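Local coordinates for Mll3558 protein (Mesorhizobium loti, PDB 3RD6), which is of unknown function; as an AHA1-family member with a Bet v 1-like helix-grip fold it may bind a ligand or partner protein, at residues H3-S8 with A123-V128; T9-R14 with T117-G122; R71-F76 with S88-I93. All coordinates share one frame; numbering follows the deposited sequence.

Contact 1. Residues H3-S8 with A123-V128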
loop_
_atom_site.group_PDB
_atom_site.type_symbol
_atom_site.label_atom_id
_atom_site.label_comp_id
_atom_site.label_asym_id
_atom_site.label_seq_id
_atom_site.Cartn_x
_atom_site.Cartn_y
_atom_site.Cartn_z
ATOM N N HIS A 3 -3.029 -8.919 19.250
ATOM C CA HIS A 3 -2.421 -8.617 17.920
ATOM C C HIS A 3 -1.520 -7.375 17.946
ATOM O O HIS A 3 -1.780 -6.419 18.681
ATOM C CB HIS A 3 -3.523 -8.443 16.873
ATOM C CG HIS A 3 -4.277 -9.703 16.583
ATOM N ND1 HIS A 3 -5.177 -10.256 17.473
ATOM C CD2 HIS A 3 -4.236 -10.535 15.519
ATOM C CE1 HIS A 3 -5.658 -11.374 16.962
ATOM N NE2 HIS A 3 -5.106 -11.568 15.778
ATOM N N SER A 4 -0.468 -7.386 17.129
ATOM C CA SER A 4 0.463 -6.258 17.075
ATOM C C SER A 4 0.876 -5.888 15.659
ATOM O O SER A 4 0.931 -6.737 14.765
ATOM C CB SER A 4 1.722 -6.559 17.885
ATOM O OG SER A 4 1.396 -6.915 19.225
ATOM N N VAL A 5 1.181 -4.611 15.464
ATOM C CA VAL A 5 1.595 -4.134 14.154
ATOM C C VAL A 5 2.854 -3.301 14.266
ATOM O O VAL A 5 2.873 -2.293 14.963
ATOM C CB VAL A 5 0.508 -3.239 13.466
ATOM C CG1 VAL A 5 0.993 -2.792 12.094
ATOM C CG2 VAL A 5 -0.799 -3.989 13.338
ATOM N N ILE A 6 3.902 -3.728 13.570
ATOM C CA ILE A 6 5.160 -2.992 13.562
ATOM C C ILE A 6 5.180 -2.151 12.280
ATOM O O ILE A 6 4.863 -2.655 11.197
ATOM C CB ILE A 6 6.380 -3.940 13.544
ATOM C CG1 ILE A 6 6.415 -4.781 14.819
ATOM C CG2 ILE A 6 7.665 -3.136 13.413
ATOM C CD1 ILE A 6 7.609 -5.711 14.899
ATOM N N HIS A 7 5.520 -0.870 12.401
ATOM C CA HIS A 7 5.597 0.004 11.239
ATOM C C HIS A 7 7.018 0.471 11.098
ATOM O O HIS A 7 7.606 0.961 12.054
ATOM C CB HIS A 7 4.719 1.245 11.391
ATOM C CG HIS A 7 3.256 0.950 11.427
ATOM N ND1 HIS A 7 2.562 0.773 12.602
ATOM C CD2 HIS A 7 2.365 0.752 10.431
ATOM C CE1 HIS A 7 1.304 0.479 12.332
ATOM N NE2 HIS A 7 1.156 0.459 11.021
ATOM N N SER A 8 7.567 0.327 9.901
ATOM C CA SER A 8 8.924 0.766 9.639
ATOM C C SER A 8 9.030 1.116 8.176
ATOM O O SER A 8 8.187 0.749 7.378
ATOM C CB SER A 8 9.928 -0.337 9.982
ATOM O OG SER A 8 10.169 -1.185 8.864
ATOM N N ALA A 123 4.096 -2.718 7.113
ATOM C CA ALA A 123 3.369 -3.028 8.323
ATOM C C ALA A 123 3.536 -4.541 8.515
ATOM O O ALA A 123 2.974 -5.335 7.757
ATOM C CB ALA A 123 1.889 -2.652 8.149
ATOM N N PHE A 124 4.320 -4.929 9.518
ATOM C CA PHE A 124 4.576 -6.342 9.788
ATOM C C PHE A 124 3.649 -6.835 10.884
ATOM O O PHE A 124 3.556 -6.235 11.956
ATOM C CB PHE A 124 6.060 -6.538 10.128
ATOM C CG PHE A 124 6.979 -5.860 9.144
ATOM C CD1 PHE A 124 7.238 -4.494 9.249
ATOM C CD2 PHE A 124 7.497 -6.558 8.046
ATOM C CE1 PHE A 124 7.989 -3.832 8.280
ATOM C CE2 PHE A 124 8.249 -5.896 7.072
ATOM C CZ PHE A 124 8.492 -4.526 7.192
ATOM N N PHE A 125 2.986 -7.954 10.601
ATOM C CA PHE A 125 1.986 -8.517 11.488
ATOM C C PHE A 125 2.308 -9.509 12.579
ATOM O O PHE A 125 3.104 -10.429 12.422
ATOM C CB PHE A 125 0.834 -9.079 10.646
ATOM C CG PHE A 125 0.261 -8.076 9.681
ATOM C CD1 PHE A 125 -0.099 -6.803 10.111
ATOM C CD2 PHE A 125 0.115 -8.387 8.340
ATOM C CE1 PHE A 125 -0.586 -5.869 9.219
ATOM C CE2 PHE A 125 -0.375 -7.450 7.443
ATOM C CZ PHE A 125 -0.724 -6.192 7.884
ATOM N N ASP A 126 1.619 -9.277 13.691
ATOM C CA ASP A 126 1.657 -10.075 14.900
ATOM C C ASP A 126 2.957 -10.776 15.225
ATOM O O ASP A 126 3.224 -11.877 14.745
ATOM C CB ASP A 126 0.494 -11.071 14.863
ATOM C CG ASP A 126 -0.849 -10.372 14.709
ATOM O OD1 ASP A 126 -1.039 -9.328 15.369
ATOM O OD2 ASP A 126 -1.711 -10.852 13.938
ATOM N N GLY A 127 3.746 -10.121 16.073
ATOM C CA GLY A 127 5.027 -10.657 16.489
ATOM C C GLY A 127 6.055 -10.502 15.394
ATOM O O GLY A 127 7.078 -9.840 15.565
ATOM N N VAL A 128 5.762 -11.120 14.257
ATOM C CA VAL A 128 6.640 -11.095 13.101
ATOM C C VAL A 128 7.266 -9.737 12.789
ATOM O O VAL A 128 6.573 -8.741 12.615
ATOM C CB VAL A 128 5.882 -11.602 11.840
ATOM C CG1 VAL A 128 6.718 -11.382 10.584
ATOM C CG2 VAL A 128 5.565 -13.072 11.999
#
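Near one end of the antiparallel pair of strands 5-16 and 113-125, V5, I6 and H7 lie opposite F125, F124 and A123. I6 and F124 are the hydrogen-bonded pair: I6 N reaches F124 O at 3.0 Å, almost straight at 176°, and F124 N returns to I6 O at 2.9 Å. Beyond the strand D126 takes over: CG, anti to its carbonyl carbon (chi1 -57°), turns the carboxylate back toward H3 and S4. Its OD1 accepts from S4 N at 2.7 Å, while D126 N donates to S4 O at 2.8 Å.

In the seven-stranded antiparallel sheet of this helix-grip fold, the pair lies at one edge. I6 and F124 sit on the face toward helix 131-148, where A131 and R134 touch the F124 ring; S8 OG comes obliquely to F124 CE1 at 3.5 Å. The other face carries V5, H7, A123 and F125 toward the second subunit. There V5 CG1 rests on A123 CB at 4.0 Å, and H7 NE2 hydrogen-bonds to T104 OG1 of the second subunit. D126 OD2 lies by the edge of the H3 ring, 3.0 Å from H3 CD2, planes 71° apart, and salt-bridges R84 of the second subunit.

Contact 2. Residues T9-R14 with T117-G122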
loop_
_atom_site.group_PDB
_atom_site.type_symbol
_atom_site.label_atom_id
_atom_site.label_comp_id
_atom_site.label_asym_id
_atom_site.label_seq_id
_atom_site.Cartn_x
_atom_site.Cartn_y
_atom_site.Cartn_z
ATOM N N THR A 9 10.090 1.822 7.834
ATOM C CA THR A 9 10.327 2.227 6.471
ATOM C C THR A 9 11.819 2.106 6.291
ATOM O O THR A 9 12.577 2.316 7.232
ATOM C CB THR A 9 9.928 3.708 6.241
ATOM O OG1 THR A 9 8.541 3.894 6.563
ATOM C CG2 THR A 9 10.191 4.128 4.790
ATOM N N PHE A 10 12.244 1.747 5.090
ATOM C CA PHE A 10 13.663 1.644 4.800
ATOM C C PHE A 10 13.874 2.104 3.376
ATOM O O PHE A 10 12.938 2.102 2.565
ATOM C CB PHE A 10 14.180 0.210 5.014
ATOM C CG PHE A 10 13.647 -0.806 4.043
ATOM C CD1 PHE A 10 14.124 -0.867 2.744
ATOM C CD2 PHE A 10 12.694 -1.725 4.437
ATOM C CE1 PHE A 10 13.661 -1.833 1.848
ATOM C CE2 PHE A 10 12.228 -2.686 3.550
ATOM C CZ PHE A 10 12.714 -2.737 2.258
ATOM N N THR A 11 15.096 2.525 3.076
ATOM C CA THR A 11 15.414 3.003 1.739
ATOM C C THR A 11 16.731 2.421 1.242
ATOM O O THR A 11 17.658 2.213 2.015
ATOM C CB THR A 11 15.457 4.531 1.735
ATOM O OG1 THR A 11 14.340 5.017 2.496
ATOM C CG2 THR A 11 15.336 5.071 0.319
ATOM N N ILE A 12 16.795 2.146 -0.052
ATOM C CA ILE A 12 17.979 1.566 -0.657
ATOM C C ILE A 12 18.358 2.306 -1.936
ATOM O O ILE A 12 17.598 2.323 -2.897
ATOM C CB ILE A 12 17.731 0.080 -0.995
ATOM C CG1 ILE A 12 17.297 -0.665 0.268
ATOM C CG2 ILE A 12 18.980 -0.541 -1.581
ATOM C CD1 ILE A 12 16.808 -2.071 0.014
ATOM N N GLU A 13 19.527 2.935 -1.938
ATOM C CA GLU A 13 19.993 3.644 -3.122
ATOM C C GLU A 13 20.981 2.748 -3.839
ATOM O O GLU A 13 21.777 2.046 -3.211
ATOM C CB GLU A 13 20.677 4.961 -2.757
ATOM C CG GLU A 13 19.741 6.024 -2.225
ATOM C CD GLU A 13 20.038 6.406 -0.784
ATOM O OE1 GLU A 13 20.030 5.505 0.089
ATOM O OE2 GLU A 13 20.277 7.607 -0.526
ATOM N N ARG A 14 20.908 2.754 -5.161
ATOM C CA ARG A 14 21.797 1.933 -5.963
ATOM C C ARG A 14 21.799 2.476 -7.379
ATOM O O ARG A 14 20.757 2.525 -8.033
ATOM C CB ARG A 14 21.329 0.477 -5.965
ATOM C CG ARG A 14 22.376 -0.473 -6.504
ATOM C CD ARG A 14 21.929 -1.917 -6.424
ATOM N NE ARG A 14 23.066 -2.831 -6.331
ATOM C CZ ARG A 14 24.071 -2.876 -7.199
ATOM N NH1 ARG A 14 24.090 -2.052 -8.240
ATOM N NH2 ARG A 14 25.058 -3.747 -7.021
ATOM N N THR A 117 16.148 4.866 -6.128
ATOM C CA THR A 117 15.863 4.894 -4.705
ATOM C C THR A 117 14.592 4.069 -4.516
ATOM O O THR A 117 13.513 4.430 -4.995
ATOM C CB THR A 117 15.695 6.348 -4.183
ATOM O OG1 THR A 117 15.215 6.317 -2.836
ATOM C CG2 THR A 117 14.743 7.131 -5.052
ATOM N N TYR A 118 14.758 2.934 -3.842
ATOM C CA TYR A 118 13.683 1.988 -3.574
ATOM C C TYR A 118 13.253 2.147 -2.109
ATOM O O TYR A 118 13.998 1.822 -1.204
ATOM C CB TYR A 118 14.218 0.577 -3.849
ATOM C CG TYR A 118 13.212 -0.555 -3.885
ATOM C CD1 TYR A 118 12.825 -1.132 -5.101
ATOM C CD2 TYR A 118 12.707 -1.103 -2.706
ATOM C CE1 TYR A 118 11.966 -2.237 -5.146
ATOM C CE2 TYR A 118 11.838 -2.212 -2.735
ATOM C CZ TYR A 118 11.473 -2.772 -3.967
ATOM O OH TYR A 118 10.612 -3.845 -3.988
ATOM N N THR A 119 12.046 2.660 -1.886
ATOM C CA THR A 119 11.525 2.872 -0.535
ATOM C C THR A 119 10.369 1.943 -0.184
ATOM O O THR A 119 9.425 1.790 -0.963
ATOM C CB THR A 119 11.020 4.319 -0.356
ATOM O OG1 THR A 119 12.050 5.238 -0.727
ATOM C CG2 THR A 119 10.617 4.561 1.101
ATOM N N GLU A 120 10.430 1.342 1.002
ATOM C CA GLU A 120 9.356 0.446 1.436
ATOM C C GLU A 120 8.756 0.733 2.820
ATOM O O GLU A 120 9.397 0.513 3.852
ATOM C CB GLU A 120 9.819 -1.018 1.363
ATOM C CG GLU A 120 8.869 -1.860 0.527
ATOM C CD GLU A 120 9.352 -3.273 0.279
ATOM O OE1 GLU A 120 9.301 -4.087 1.215
ATOM O OE2 GLU A 120 9.788 -3.568 -0.858
ATOM N N GLN A 121 7.521 1.231 2.827
ATOM C CA GLN A 121 6.822 1.527 4.070
ATOM C C GLN A 121 5.992 0.301 4.365
ATOM O O GLN A 121 5.020 0.028 3.676
ATOM C CB GLN A 121 5.935 2.758 3.891
ATOM C CG GLN A 121 6.717 4.017 3.610
ATOM C CD GLN A 121 5.873 5.122 3.030
ATOM O OE1 GLN A 121 5.477 5.074 1.865
ATOM N NE2 GLN A 121 5.590 6.131 3.840
ATOM N N GLY A 122 6.392 -0.449 5.378
ATOM C CA GLY A 122 5.662 -1.655 5.689
ATOM C C GLY A 122 5.008 -1.768 7.044
ATOM O O GLY A 122 5.294 -1.040 7.989
#
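E120 and F10 lie side by side across two antiparallel strands, their side chains heading the same way. Following E120 outward, CB sits over one face of the F10 ring, 3.9 Å from its centroid and 28° off the normal, a CH-pi contact; its nearest ring atom is F10 CZ. CG simply carries the chain onward, extended with chi2 at 173°, and brings CD to 3.9 Å from F10 CZ. The carboxylate is then tilted 54° from the ring plane. Its OE1 still skims F10 CZ, but its polar partner is the Y89 hydroxyl, while OE2 accepts from Y118 OH at 3.2 Å, nearly along the C-O axis and level with the edge of the tyrosine ring. Two tyrosine hydroxyls thus grip this buried acid, one on each oxygen, which would be expected to help it tolerate a charge.

The backbones are joined by E120 N to F10 O at 3.1 Å, I12 N to Y118 O at 3.0 Å and Y118 N to I12 O at 3.1 Å; the return bond from F10 N is weak. On the other face, threonines pack: T9 CG2 meets T119 CG2 at 3.7 Å, and T11 CG2 lies 3.4 Å from T117 OG1. T9 and Q121 run side by side there, and Q121 NE2 bonds to G122 O of the second subunit.

Strand 96-110 flanks 117-122 on the side away from 9-14, bonding through T104, L102 and E106. Helix 131-148 lies over the F10, I12, Y118 and E120 face, with E135 on F10, R139 on I12, T138 on Y118 and R134 on E120.

Contact 3. Residues R71-F76 with S88-I93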
loop_
_atom_site.group_PDB
_atom_site.type_symbol
_atom_site.label_atom_id
_atom_site.label_comp_id
_atom_site.label_asym_id
_atom_site.label_seq_id
_atom_site.Cartn_x
_atom_site.Cartn_y
_atom_site.Cartn_z
ATOM N N ARG A 71 3.180 -16.510 -0.748
ATOM C CA ARG A 71 2.330 -15.783 -1.685
ATOM C C ARG A 71 2.450 -14.281 -1.523
ATOM O O ARG A 71 2.344 -13.752 -0.422
ATOM C CB ARG A 71 0.862 -16.175 -1.527
ATOM C CG ARG A 71 -0.047 -15.366 -2.436
ATOM C CD ARG A 71 -1.457 -15.887 -2.512
ATOM N NE ARG A 71 -2.222 -15.187 -3.543
ATOM C CZ ARG A 71 -3.348 -15.642 -4.090
ATOM N NH1 ARG A 71 -3.854 -16.809 -3.701
ATOM N NH2 ARG A 71 -3.955 -14.944 -5.049
ATOM N N LEU A 72 2.671 -13.592 -2.634
ATOM C CA LEU A 72 2.792 -12.143 -2.631
ATOM C C LEU A 72 1.738 -11.558 -3.562
ATOM O O LEU A 72 1.730 -11.853 -4.736
ATOM C CB LEU A 72 4.198 -11.765 -3.092
ATOM C CG LEU A 72 4.650 -10.307 -3.181
ATOM C CD1 LEU A 72 6.169 -10.299 -3.269
ATOM C CD2 LEU A 72 4.035 -9.599 -4.392
ATOM N N ASP A 73 0.836 -10.751 -3.018
ATOM C CA ASP A 73 -0.225 -10.107 -3.796
ATOM C C ASP A 73 0.047 -8.613 -3.820
ATOM O O ASP A 73 0.104 -7.982 -2.768
ATOM C CB ASP A 73 -1.602 -10.321 -3.152
ATOM C CG ASP A 73 -2.247 -11.638 -3.529
ATOM O OD1 ASP A 73 -2.897 -11.713 -4.590
ATOM O OD2 ASP A 73 -2.115 -12.598 -2.746
ATOM N N ALA A 74 0.195 -8.046 -5.011
ATOM C CA ALA A 74 0.458 -6.628 -5.150
ATOM C C ALA A 74 -0.479 -5.938 -6.141
ATOM O O ALA A 74 -1.016 -6.571 -7.022
ATOM C CB ALA A 74 1.908 -6.422 -5.577
ATOM N N GLN A 75 -0.680 -4.632 -5.975
ATOM C CA GLN A 75 -1.509 -3.855 -6.898
ATOM C C GLN A 75 -0.797 -2.547 -7.224
ATOM O O GLN A 75 -0.302 -1.880 -6.325
ATOM C CB GLN A 75 -2.877 -3.532 -6.305
ATOM C CG GLN A 75 -3.908 -3.223 -7.397
ATOM C CD GLN A 75 -5.183 -2.556 -6.894
ATOM O OE1 GLN A 75 -5.171 -1.397 -6.462
ATOM N NE2 GLN A 75 -6.301 -3.291 -6.962
ATOM N N PHE A 76 -0.731 -2.187 -8.502
ATOM C CA PHE A 76 -0.055 -0.964 -8.896
ATOM C C PHE A 76 -0.916 0.229 -8.566
ATOM O O PHE A 76 -2.101 0.249 -8.865
ATOM C CB PHE A 76 0.329 -1.025 -10.393
ATOM C CG PHE A 76 1.431 -1.976 -10.668
ATOM C CD1 PHE A 76 2.721 -1.676 -10.256
ATOM C CD2 PHE A 76 1.172 -3.222 -11.204
ATOM C CE1 PHE A 76 3.743 -2.614 -10.363
ATOM C CE2 PHE A 76 2.193 -4.179 -11.316
ATOM C CZ PHE A 76 3.471 -3.884 -10.895
ATOM N N SER A 88 1.424 -1.338 -3.694
ATOM C CA SER A 88 1.234 -1.824 -2.345
ATOM C C SER A 88 1.237 -3.333 -2.542
ATOM O O SER A 88 1.105 -3.814 -3.670
ATOM C CB SER A 88 -0.132 -1.394 -1.813
ATOM O OG SER A 88 -1.187 -1.916 -2.606
ATOM N N TYR A 89 1.388 -4.077 -1.459
ATOM C CA TYR A 89 1.380 -5.524 -1.567
ATOM C C TYR A 89 1.311 -6.135 -0.203
ATOM O O TYR A 89 1.577 -5.481 0.786
ATOM C CB TYR A 89 2.618 -6.037 -2.322
ATOM C CG TYR A 89 3.898 -6.084 -1.529
ATOM C CD1 TYR A 89 4.242 -7.218 -0.800
ATOM C CD2 TYR A 89 4.771 -4.999 -1.511
ATOM C CE1 TYR A 89 5.427 -7.271 -0.076
ATOM C CE2 TYR A 89 5.956 -5.047 -0.789
ATOM C CZ TYR A 89 6.276 -6.184 -0.071
ATOM O OH TYR A 89 7.435 -6.263 0.664
ATOM N N ARG A 90 0.897 -7.389 -0.158
ATOM C CA ARG A 90 0.813 -8.122 1.094
ATOM C C ARG A 90 1.483 -9.464 0.848
ATOM O O ARG A 90 1.407 -10.029 -0.243
ATOM C CB ARG A 90 -0.634 -8.323 1.528
ATOM C CG ARG A 90 -1.482 -9.111 0.559
ATOM C CD ARG A 90 -2.863 -9.312 1.151
ATOM N NE ARG A 90 -3.823 -9.886 0.219
ATOM C CZ ARG A 90 -4.202 -9.325 -0.916
ATOM N NH1 ARG A 90 -3.704 -8.162 -1.285
ATOM N NH2 ARG A 90 -5.088 -9.937 -1.670
ATOM N N MET A 91 2.162 -9.957 1.868
ATOM C CA MET A 91 2.867 -11.211 1.762
ATOM C C MET A 91 2.380 -12.160 2.838
ATOM O O MET A 91 1.993 -11.737 3.938
ATOM C CB MET A 91 4.367 -10.961 1.922
ATOM C CG MET A 91 5.252 -12.030 1.337
ATOM S SD MET A 91 6.950 -11.722 1.702
ATOM C CE MET A 91 7.305 -10.488 0.501
ATOM N N ALA A 92 2.391 -13.445 2.504
ATOM C CA ALA A 92 1.976 -14.483 3.426
ATOM C C ALA A 92 2.718 -15.766 3.111
ATOM O O ALA A 92 3.127 -16.003 1.975
ATOM C CB ALA A 92 0.492 -14.720 3.298
ATOM N N ILE A 93 2.920 -16.579 4.136
ATOM C CA ILE A 93 3.558 -17.880 3.978
ATOM C C ILE A 93 2.573 -18.828 4.661
ATOM O O ILE A 93 2.348 -18.730 5.870
ATOM C CB ILE A 93 4.987 -17.933 4.636
ATOM C CG1 ILE A 93 5.592 -19.322 4.417
ATOM C CG2 ILE A 93 4.917 -17.572 6.114
ATOM C CD1 ILE A 93 7.017 -19.447 4.842
HETATM O O HOH W 1 -0.055 -12.932 0.551
#
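R71, D73 and Q75 face A92, R90 and S88 as hydrogen-bonded antiparallel pairs, the two strands running at 172° with their axes 4.6 Å apart. D73 N reaches R90 O at 2.9 Å and R90 N reaches D73 O at 2.8 Å. A water bridges the strands, donating to R71 O at 2.7 Å and weakly to R90 O.

On the face of R71, D73 and R90, the R90 guanidinium lies flat across D73: D73 CB sits over its centre, 3.5 Å above the plane, with the carboxylate stacked 13° from parallel. No N-H of R90 points at the acid, so any attraction is probably one of charge. D73 is instead paired within its own strand, OD2 to R71 NE at 2.7 Å, a salt bridge with weak hydrogen-bond geometry. R90 NH1 hydrogen-bonds Q77 of the second subunit, and Q75 OE1 bonds R90 of that subunit.

The opposite face is mostly apolar, though the Y89 hydroxyl bonds to E120. L72 CG lies 3.9 Å from Y89 CD1, and L72 CD1 meets M91 CE, which the bend at chi3 (-79°) turns back toward it. A74 CB packs on Y89 CB. R134 of helix 131-148 touches both Y89 and M91. The pair is a beta hairpin, strands 70-80 and 84-93, of the curved sheet that in Bet v 1-like proteins wraps a long C-terminal helix.

All three contacts belong to one seven-stranded antiparallel sheet. Contacts 1 and 2 are successive stretches of the same strand pair, 5-16 with 113-125, their centres about 18 Å apart and joined where S8 O meets G122 N. Contact 3 lies further across the sheet, beyond strand 96-110, its centre about 17 Å from that of contact 2; the two meet where E120 OE1 probably hydrogen-bonds Y89 OH. Along the chain they are nested, contact 3 inside contact 2 and contact 2 inside contact 1, so the first and last strands of the chain pair at one edge of the sheet. All three also reach the second subunit, making this sheet part of the dimer interface.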